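Local atomic coordinates of 2-dehydropantoate 2-reductase (Porphyromonas gingivalis, PDB entry 2QYT), a protein that probably catalyses the NADPH-dependent reduction of 2-dehydropantoate (ketopantoate) to (R)-pantoate, a step on the way to pantothenate. Residues 94-99 with 123-128; 112-117 with 161-166. All coordinates share one frame; numbering follows the deposited sequence.

Contact 1: 94-99 with 123-128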
ATOM      1  N   TYR A  94      -9.735  -6.638  -6.640  1.00 37.96           N
ATOM      2  CA  TYR A  94     -10.744  -7.530  -6.013  1.00 36.90           C
ATOM      3  C   TYR A  94     -11.320  -7.009  -4.678  1.00 34.67           C
ATOM      4  O   TYR A  94     -10.600  -6.377  -3.890  1.00 35.53           O
ATOM      5  CB  TYR A  94     -10.159  -8.944  -5.814  1.00 38.19           C
ATOM      6  CG  TYR A  94      -9.416  -9.503  -7.015  1.00 40.38           C
ATOM      7  CD1 TYR A  94     -10.100  -9.832  -8.200  1.00 43.81           C
ATOM      8  CD2 TYR A  94      -8.032  -9.709  -6.973  1.00 41.77           C
ATOM      9  CE1 TYR A  94      -9.426 -10.368  -9.317  1.00 43.87           C
ATOM     10  CE2 TYR A  94      -7.339 -10.224  -8.084  1.00 43.92           C
ATOM     11  CZ  TYR A  94      -8.043 -10.562  -9.249  1.00 43.59           C
ATOM     12  OH  TYR A  94      -7.373 -11.076 -10.340  1.00 42.18           O
ATOM     13  N   ASP A  95     -12.596  -7.297  -4.409  1.00 31.68           N
ATOM     14  CA  ASP A  95     -13.105  -7.305  -3.033  1.00 27.90           C
ATOM     15  C   ASP A  95     -12.210  -8.222  -2.178  1.00 26.22           C
ATOM     16  O   ASP A  95     -11.433  -9.013  -2.738  1.00 25.26           O
ATOM     17  CB  ASP A  95     -14.590  -7.687  -2.999  1.00 27.88           C
ATOM     18  CG  ASP A  95     -14.855  -9.183  -3.231  1.00 27.10           C
ATOM     19  OD1 ASP A  95     -14.251 -10.043  -2.583  1.00 21.86           O
ATOM     20  OD2 ASP A  95     -15.743  -9.501  -4.031  1.00 29.25           O
HETATM   21  N   MSE A  96     -12.259  -8.094  -0.857  1.00 23.78           N
HETATM   22  CA  MSE A  96     -11.299  -8.792  -0.021  1.00 23.15           C
HETATM   23  C   MSE A  96     -11.530 -10.317   0.013  1.00 21.78           C
HETATM   24  O   MSE A  96     -10.586 -11.092   0.137  1.00 21.64           O
HETATM   25  CB  MSE A  96     -11.296  -8.237   1.400  1.00 23.98           C
HETATM   26  CG  MSE A  96      -9.869  -8.072   1.949  1.00 29.09           C
HETATM   27 SE   MSE A  96      -8.764  -6.674   0.959  0.40 35.94          SE
HETATM   28  CE  MSE A  96      -9.931  -5.125   1.205  1.00 36.00           C
ATOM     29  N   GLU A  97     -12.790 -10.715  -0.102  1.00 19.93           N
ATOM     30  CA  GLU A  97     -13.209 -12.112  -0.130  1.00 19.09           C
ATOM     31  C   GLU A  97     -12.545 -12.794  -1.301  1.00 18.61           C
ATOM     32  O   GLU A  97     -11.900 -13.823  -1.136  1.00 18.66           O
ATOM     33  CB  GLU A  97     -14.720 -12.186  -0.266  1.00 18.56           C
ATOM     34  CG  GLU A  97     -15.517 -12.331   1.061  1.00 20.78           C
ATOM     35  CD  GLU A  97     -15.567 -11.092   1.963  1.00 24.22           C
ATOM     36  OE1 GLU A  97     -15.223  -9.955   1.525  1.00 20.73           O
ATOM     37  OE2 GLU A  97     -15.985 -11.287   3.139  1.00 27.29           O
ATOM     38  N   ARG A  98     -12.666 -12.182  -2.476  1.00 17.72           N
ATOM     39  CA  ARG A  98     -12.106 -12.703  -3.705  1.00 17.16           C
ATOM     40  C   ARG A  98     -10.586 -12.673  -3.725  1.00 16.14           C
ATOM     41  O   ARG A  98      -9.970 -13.659  -4.135  1.00 14.33           O
ATOM     42  CB  ARG A  98     -12.649 -11.936  -4.904  1.00 18.57           C
ATOM     43  CG  ARG A  98     -12.097 -12.381  -6.215  1.00 21.86           C
ATOM     44  CD  ARG A  98     -12.919 -11.811  -7.362  1.00 30.40           C
ATOM     45  NE  ARG A  98     -12.238 -12.079  -8.642  1.00 36.58           N
ATOM     46  CZ  ARG A  98     -12.745 -11.846  -9.859  1.00 37.05           C
ATOM     47  NH1 ARG A  98     -13.971 -11.351 -10.024  1.00 36.70           N
ATOM     48  NH2 ARG A  98     -12.017 -12.125 -10.924  1.00 36.85           N
ATOM     49  N   GLY A  99      -9.975 -11.561  -3.297  1.00 14.47           N
ATOM     50  CA  GLY A  99      -8.512 -11.487  -3.206  1.00 13.70           C
ATOM     51  C   GLY A  99      -7.928 -12.599  -2.316  1.00 14.31           C
ATOM     52  O   GLY A  99      -6.926 -13.195  -2.661  1.00 16.00           O
ATOM     53  N   ALA A 123      -5.461  -4.576   6.512  1.00 16.77           N
ATOM     54  CA  ALA A 123      -4.932  -5.725   7.255  1.00 17.33           C
ATOM     55  C   ALA A 123      -6.003  -6.375   8.151  1.00 16.84           C
ATOM     56  O   ALA A 123      -6.097  -7.581   8.236  1.00 16.74           O
ATOM     57  CB  ALA A 123      -3.730  -5.295   8.091  1.00 16.44           C
ATOM     58  N   GLU A 124      -6.798  -5.563   8.828  1.00 16.38           N
ATOM     59  CA  GLU A 124      -7.884  -6.082   9.622  1.00 18.48           C
ATOM     60  C   GLU A 124      -8.861  -6.901   8.774  1.00 18.25           C
ATOM     61  O   GLU A 124      -9.294  -7.987   9.186  1.00 17.84           O
ATOM     62  CB  GLU A 124      -8.628  -4.953  10.331  1.00 18.02           C
ATOM     63  CG  GLU A 124      -7.897  -4.392  11.552  1.00 23.67           C
ATOM     64  CD  GLU A 124      -6.730  -3.472  11.187  1.00 28.67           C
ATOM     65  OE1 GLU A 124      -5.861  -3.286  12.061  1.00 35.21           O
ATOM     66  OE2 GLU A 124      -6.675  -2.937  10.047  1.00 28.89           O
ATOM     67  N   ARG A 125      -9.223  -6.335   7.625  1.00 18.73           N
ATOM     68  CA  ARG A 125     -10.138  -6.941   6.684  1.00 20.22           C
ATOM     69  C   ARG A 125      -9.604  -8.318   6.250  1.00 19.85           C
ATOM     70  O   ARG A 125     -10.281  -9.343   6.425  1.00 18.09           O
ATOM     71  CB  ARG A 125     -10.378  -5.991   5.502  1.00 19.65           C
ATOM     72  CG  ARG A 125     -11.184  -4.704   5.909  1.00 22.48           C
ATOM     73  CD  ARG A 125     -11.406  -3.725   4.728  1.00 25.23           C
ATOM     74  NE  ARG A 125     -12.065  -4.353   3.566  1.00 36.95           N
ATOM     75  CZ  ARG A 125     -13.270  -4.942   3.593  1.00 40.69           C
ATOM     76  NH1 ARG A 125     -13.954  -5.031   4.735  1.00 41.85           N
ATOM     77  NH2 ARG A 125     -13.787  -5.476   2.482  1.00 41.87           N
HETATM   78  N   MSE A 126      -8.368  -8.331   5.771  1.00 20.67           N
HETATM   79  CA  MSE A 126      -7.712  -9.543   5.322  1.00 23.71           C
HETATM   80  C   MSE A 126      -7.492 -10.576   6.435  1.00 22.62           C
HETATM   81  O   MSE A 126      -7.399 -11.770   6.160  1.00 22.31           O
HETATM   82  CB  MSE A 126      -6.392  -9.196   4.649  1.00 23.00           C
HETATM   83  CG  MSE A 126      -6.586  -8.465   3.370  1.00 26.04           C
HETATM   84 SE   MSE A 126      -5.045  -8.559   2.205  0.65 32.02          SE
HETATM   85  CE  MSE A 126      -4.931 -10.450   2.137  1.00 20.84           C
ATOM     86  N   ARG A 127      -7.400 -10.113   7.677  1.00 21.96           N
ATOM     87  CA  ARG A 127      -7.333 -11.019   8.821  1.00 22.22           C
ATOM     88  C   ARG A 127      -8.654 -11.694   9.195  1.00 22.32           C
ATOM     89  O   ARG A 127      -8.709 -12.434  10.193  1.00 22.08           O
ATOM     90  CB  ARG A 127      -6.801 -10.304  10.058  1.00 21.25           C
ATOM     91  CG  ARG A 127      -5.340 -10.103  10.019  1.00 23.07           C
ATOM     92  CD  ARG A 127      -4.847  -9.328  11.252  1.00 25.50           C
ATOM     93  NE  ARG A 127      -3.520  -8.792  11.000  1.00 27.18           N
ATOM     94  CZ  ARG A 127      -2.837  -8.021  11.836  1.00 31.18           C
ATOM     95  NH1 ARG A 127      -3.345  -7.687  13.014  1.00 32.50           N
ATOM     96  NH2 ARG A 127      -1.635  -7.592  11.493  1.00 32.42           N
ATOM     97  N   THR A 128      -9.721 -11.419   8.440  1.00 21.25           N
ATOM     98  CA  THR A 128     -11.022 -12.004   8.749  1.00 20.05           C
ATOM     99  C   THR A 128     -10.897 -13.524   8.599  1.00 19.10           C
ATOM    100  O   THR A 128     -11.268 -14.261   9.495  1.00 17.03           O
ATOM    101  CB  THR A 128     -12.138 -11.411   7.856  1.00 19.22           C
ATOM    102  OG1 THR A 128     -12.330 -10.057   8.232  1.00 22.93           O
ATOM    103  CG2 THR A 128     -13.427 -12.104   8.047  1.00 17.48           C
TER
HETATM  104  O   HOH W   1     -12.890  -5.460  -0.145  1.00 21.27           O

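Contact 2: 112-117 with 161-166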
ATOM      1  N   LYS A 112       3.676 -14.959   5.045  1.00 17.49           N
ATOM      2  CA  LYS A 112       3.260 -13.650   5.582  1.00 17.90           C
ATOM      3  C   LYS A 112       2.799 -12.777   4.412  1.00 18.80           C
ATOM      4  O   LYS A 112       3.429 -12.758   3.364  1.00 19.74           O
ATOM      5  CB  LYS A 112       4.385 -12.943   6.339  1.00 17.48           C
ATOM      6  CG  LYS A 112       5.038 -13.775   7.474  1.00 16.94           C
ATOM      7  CD  LYS A 112       4.011 -14.048   8.577  1.00 16.08           C
ATOM      8  CE  LYS A 112       4.595 -14.795   9.742  1.00 15.29           C
ATOM      9  NZ  LYS A 112       5.022 -16.124   9.376  1.00 17.03           N
ATOM     10  N   ILE A 113       1.673 -12.108   4.601  1.00 18.88           N
ATOM     11  CA  ILE A 113       1.058 -11.327   3.582  1.00 19.98           C
ATOM     12  C   ILE A 113       1.152  -9.884   4.017  1.00 20.71           C
ATOM     13  O   ILE A 113       0.839  -9.559   5.182  1.00 21.54           O
ATOM     14  CB  ILE A 113      -0.424 -11.723   3.373  1.00 19.78           C
ATOM     15  CG1 ILE A 113      -0.542 -13.228   3.071  1.00 20.51           C
ATOM     16  CG2 ILE A 113      -1.030 -10.932   2.251  1.00 21.00           C
ATOM     17  CD1 ILE A 113      -1.936 -13.731   3.167  1.00 22.70           C
ATOM     18  N   LEU A 114       1.606  -9.047   3.073  1.00 20.49           N
ATOM     19  CA  LEU A 114       1.727  -7.599   3.213  1.00 21.24           C
ATOM     20  C   LEU A 114       0.811  -6.864   2.223  1.00 20.63           C
ATOM     21  O   LEU A 114       1.157  -6.734   1.058  1.00 18.87           O
ATOM     22  CB  LEU A 114       3.163  -7.165   2.892  1.00 22.27           C
ATOM     23  CG  LEU A 114       4.060  -6.669   4.022  1.00 23.45           C
ATOM     24  CD1 LEU A 114       5.406  -6.132   3.534  1.00 17.55           C
ATOM     25  CD2 LEU A 114       3.266  -5.595   4.745  1.00 24.72           C
ATOM     26  N   PRO A 115      -0.330  -6.341   2.698  1.00 21.12           N
ATOM     27  CA  PRO A 115      -1.097  -5.482   1.820  1.00 22.69           C
ATOM     28  C   PRO A 115      -0.431  -4.104   1.768  1.00 23.53           C
ATOM     29  O   PRO A 115      -0.161  -3.487   2.819  1.00 25.84           O
ATOM     30  CB  PRO A 115      -2.487  -5.397   2.513  1.00 21.87           C
ATOM     31  CG  PRO A 115      -2.406  -6.273   3.745  1.00 21.85           C
ATOM     32  CD  PRO A 115      -0.951  -6.444   4.037  1.00 21.21           C
ATOM     33  N   LEU A 116      -0.135  -3.623   0.571  1.00 24.44           N
ATOM     34  CA  LEU A 116       0.491  -2.314   0.445  1.00 25.05           C
ATOM     35  C   LEU A 116      -0.482  -1.215  -0.039  1.00 26.21           C
ATOM     36  O   LEU A 116      -0.080  -0.072  -0.286  1.00 28.70           O
ATOM     37  CB  LEU A 116       1.773  -2.409  -0.404  1.00 24.63           C
ATOM     38  CG  LEU A 116       2.805  -3.453   0.102  1.00 25.15           C
ATOM     39  CD1 LEU A 116       3.899  -3.680  -0.923  1.00 23.28           C
ATOM     40  CD2 LEU A 116       3.379  -3.083   1.525  1.00 21.33           C
ATOM     41  N   LEU A 117      -1.759  -1.560  -0.102  1.00 26.36           N
ATOM     42  CA  LEU A 117      -2.854  -0.723  -0.615  1.00 26.86           C
ATOM     43  C   LEU A 117      -3.237   0.383   0.376  1.00 25.95           C
ATOM     44  O   LEU A 117      -3.040   0.246   1.586  1.00 24.18           O
ATOM     45  CB  LEU A 117      -4.128  -1.587  -0.844  1.00 27.43           C
ATOM     46  CG  LEU A 117      -4.094  -3.002  -1.475  1.00 29.37           C
ATOM     47  CD1 LEU A 117      -3.235  -3.903  -0.614  1.00 28.62           C
ATOM     48  CD2 LEU A 117      -5.506  -3.626  -1.655  1.00 27.21           C
ATOM     49  N   PHE A 161       8.824   2.389   2.087  1.00 14.52           N
ATOM     50  CA  PHE A 161       8.117   1.141   2.239  1.00 14.40           C
ATOM     51  C   PHE A 161       8.211   0.923   3.745  1.00 14.92           C
ATOM     52  O   PHE A 161       9.314   0.759   4.306  1.00 15.83           O
ATOM     53  CB  PHE A 161       8.864   0.052   1.448  1.00 14.25           C
ATOM     54  CG  PHE A 161       8.207  -1.327   1.422  1.00 15.20           C
ATOM     55  CD1 PHE A 161       7.758  -1.881   0.203  1.00 14.26           C
ATOM     56  CD2 PHE A 161       8.134  -2.115   2.567  1.00 13.92           C
ATOM     57  CE1 PHE A 161       7.208  -3.172   0.156  1.00 13.60           C
ATOM     58  CE2 PHE A 161       7.562  -3.402   2.525  1.00 13.17           C
ATOM     59  CZ  PHE A 161       7.109  -3.930   1.318  1.00 13.74           C
ATOM     60  N   TYR A 162       7.051   0.965   4.405  1.00 15.05           N
ATOM     61  CA  TYR A 162       6.938   0.629   5.832  1.00 15.87           C
ATOM     62  C   TYR A 162       6.147  -0.634   6.038  1.00 14.51           C
ATOM     63  O   TYR A 162       5.175  -0.869   5.345  1.00 14.84           O
ATOM     64  CB  TYR A 162       6.228   1.747   6.589  1.00 16.06           C
ATOM     65  CG  TYR A 162       6.948   3.043   6.553  1.00 17.35           C
ATOM     66  CD1 TYR A 162       7.949   3.324   7.479  1.00 15.60           C
ATOM     67  CD2 TYR A 162       6.618   4.012   5.604  1.00 17.55           C
ATOM     68  CE1 TYR A 162       8.622   4.564   7.455  1.00 17.41           C
ATOM     69  CE2 TYR A 162       7.278   5.253   5.586  1.00 20.61           C
ATOM     70  CZ  TYR A 162       8.275   5.507   6.509  1.00 17.56           C
ATOM     71  OH  TYR A 162       8.928   6.697   6.488  1.00 18.75           O
ATOM     72  N   PHE A 163       6.529  -1.453   6.999  1.00 15.01           N
ATOM     73  CA  PHE A 163       5.741  -2.674   7.241  1.00 15.72           C
ATOM     74  C   PHE A 163       5.970  -3.149   8.646  1.00 16.05           C
ATOM     75  O   PHE A 163       6.885  -2.662   9.311  1.00 16.94           O
ATOM     76  CB  PHE A 163       6.115  -3.768   6.228  1.00 15.76           C
ATOM     77  CG  PHE A 163       7.338  -4.538   6.616  1.00 15.35           C
ATOM     78  CD1 PHE A 163       7.213  -5.773   7.289  1.00 13.52           C
ATOM     79  CD2 PHE A 163       8.608  -4.016   6.353  1.00 14.20           C
ATOM     80  CE1 PHE A 163       8.353  -6.505   7.674  1.00 14.44           C
ATOM     81  CE2 PHE A 163       9.752  -4.714   6.739  1.00 13.68           C
ATOM     82  CZ  PHE A 163       9.614  -5.988   7.400  1.00 14.98           C
ATOM     83  N   GLY A 164       5.146  -4.083   9.102  1.00 16.85           N
ATOM     84  CA  GLY A 164       5.321  -4.667  10.422  1.00 16.49           C
ATOM     85  C   GLY A 164       4.164  -5.493  10.879  1.00 18.00           C
ATOM     86  O   GLY A 164       3.070  -5.379  10.335  1.00 16.45           O
ATOM     87  N   SER A 165       4.441  -6.377  11.859  1.00 21.10           N
ATOM     88  CA  SER A 165       3.457  -7.270  12.502  1.00 23.17           C
ATOM     89  C   SER A 165       2.531  -6.547  13.511  1.00 25.62           C
ATOM     90  O   SER A 165       1.432  -7.021  13.801  1.00 27.37           O
ATOM     91  CB  SER A 165       4.187  -8.385  13.272  1.00 23.19           C
ATOM     92  OG  SER A 165       5.009  -7.871  14.341  1.00 21.70           O
ATOM     93  N   GLY A 166       2.991  -5.436  14.068  1.00 26.47           N
ATOM     94  CA  GLY A 166       2.262  -4.763  15.114  1.00 28.97           C
ATOM     95  C   GLY A 166       2.730  -5.177  16.504  1.00 30.40           C
ATOM     96  O   GLY A 166       2.600  -4.399  17.457  1.00 31.02           O
TER

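Contact 1: 94-99 with 123-128
Met96, modelled as selenomethionine, reaches from the first turn of one helix onto Arg125 and Met126 in the last turn of another. Its CB points at the partner helix and lies 3.9 Å from Arg125 NH2. CG rests on the side chain of Met126, 3.6 Å from Met126 CG, and SE stays over the same methylene, 3.7 Å from Met126 CG. Bends about CB-CG and CG-SE (chi3 57°) turn the methyl CE back to the arginine. CE ends at the edge of the guanidinium, near its plane, 3.3 Å from Arg125 NE. Arg125 itself bends at chi3 (55°) and crosses Met96 at about a right angle, as Met126 does.

The polar side of the contact runs through one water. It lies in the guanidinium plane and accepts from Arg125 NH2 at 2.8 Å and, in a weak bond, from Met96 N, linking the amide at the start of one helix to a side chain of the other. Asp95 caps that same helix: Arg98 N donates to Asp95 OD1 at 2.7 Å in a nearly straight bond. Thr128 OG1 and Thr128 N both donate to Arg125 O.

The contact thus joins the start of helix 96-103 to the end of helix 122-126, with Arg125 on the exposed side. Met126 continues inward, where it meets Val100 and Ile103 of helix 96-103 and packs on strand 111-115.

Contact 2: 112-117 with 161-166
Leu114 and Leu116 reach across to Phe161 and Phe163 in a contact made by aliphatic and aromatic carbons alone, and all four residues are buried. The backbones stay well apart: the CA atoms of Leu114 and Phe163 are separated by 7.5 Å, and side chains fill the interval.

Methyl-to-ring contacts gather on Phe161. With chi1 at -176° its CG stands opposite the backbone N, and the ring extends to the two leucines although its CB sets off to one side. Leu114 comes head-on from the opposite direction, placing CD1 at the ring edge, near its plane, 3.6 Å from both Phe161 CZ and CE2. The Leu116 side chain runs at about a right angle to that of Phe161; its CD1 lies 3.5 Å from Phe161 CE1, while CD2 approaches Phe161 CZ at 3.8 Å.

Aliphatic contact dominates at Phe163. Both methyls of Leu114 bear on its CB from the same side, CD1 and CD2 each 3.7 Å from Phe163 CB, and the ring leads away from the leucine toward Leu177 and Leu181 of helix 172-183. That helix also receives Leu114 and Phe161, and Tyr23 meets the Phe161 ring edge-to-face.

Strand 111-115 is an outer strand of the five-stranded parallel sheet, whose 3-2-1-4-5 order belongs to a Rossmann-type nucleotide-binding domain. Here Leu114 of this strand and Leu116 just beyond it pack against strand 158-164 of the separate mixed sheet.

The centres of the two contacts lie about 14 Å apart, and their segments alternate along the chain: 94-99, 112-117, 123-128, 161-166. Strand 111-115 and helix 122-126 are consecutive elements, and this is where the contacts join: Met126 SE packs 3.8 Å from Pro115 CG, and Met126 CE reaches Ile113 CG2. Ile113 and Pro115 alternate along the strand with Leu114, which points to the mixed sheet. The outer strand of the parallel sheet is therefore packed on one side by helix 122-126 and on the other by strand 158-164 together with helix 172-183. Together the contacts lie on either side of an outer strand of the Rossmann-type domain, which in this family is expected to bind NADPH.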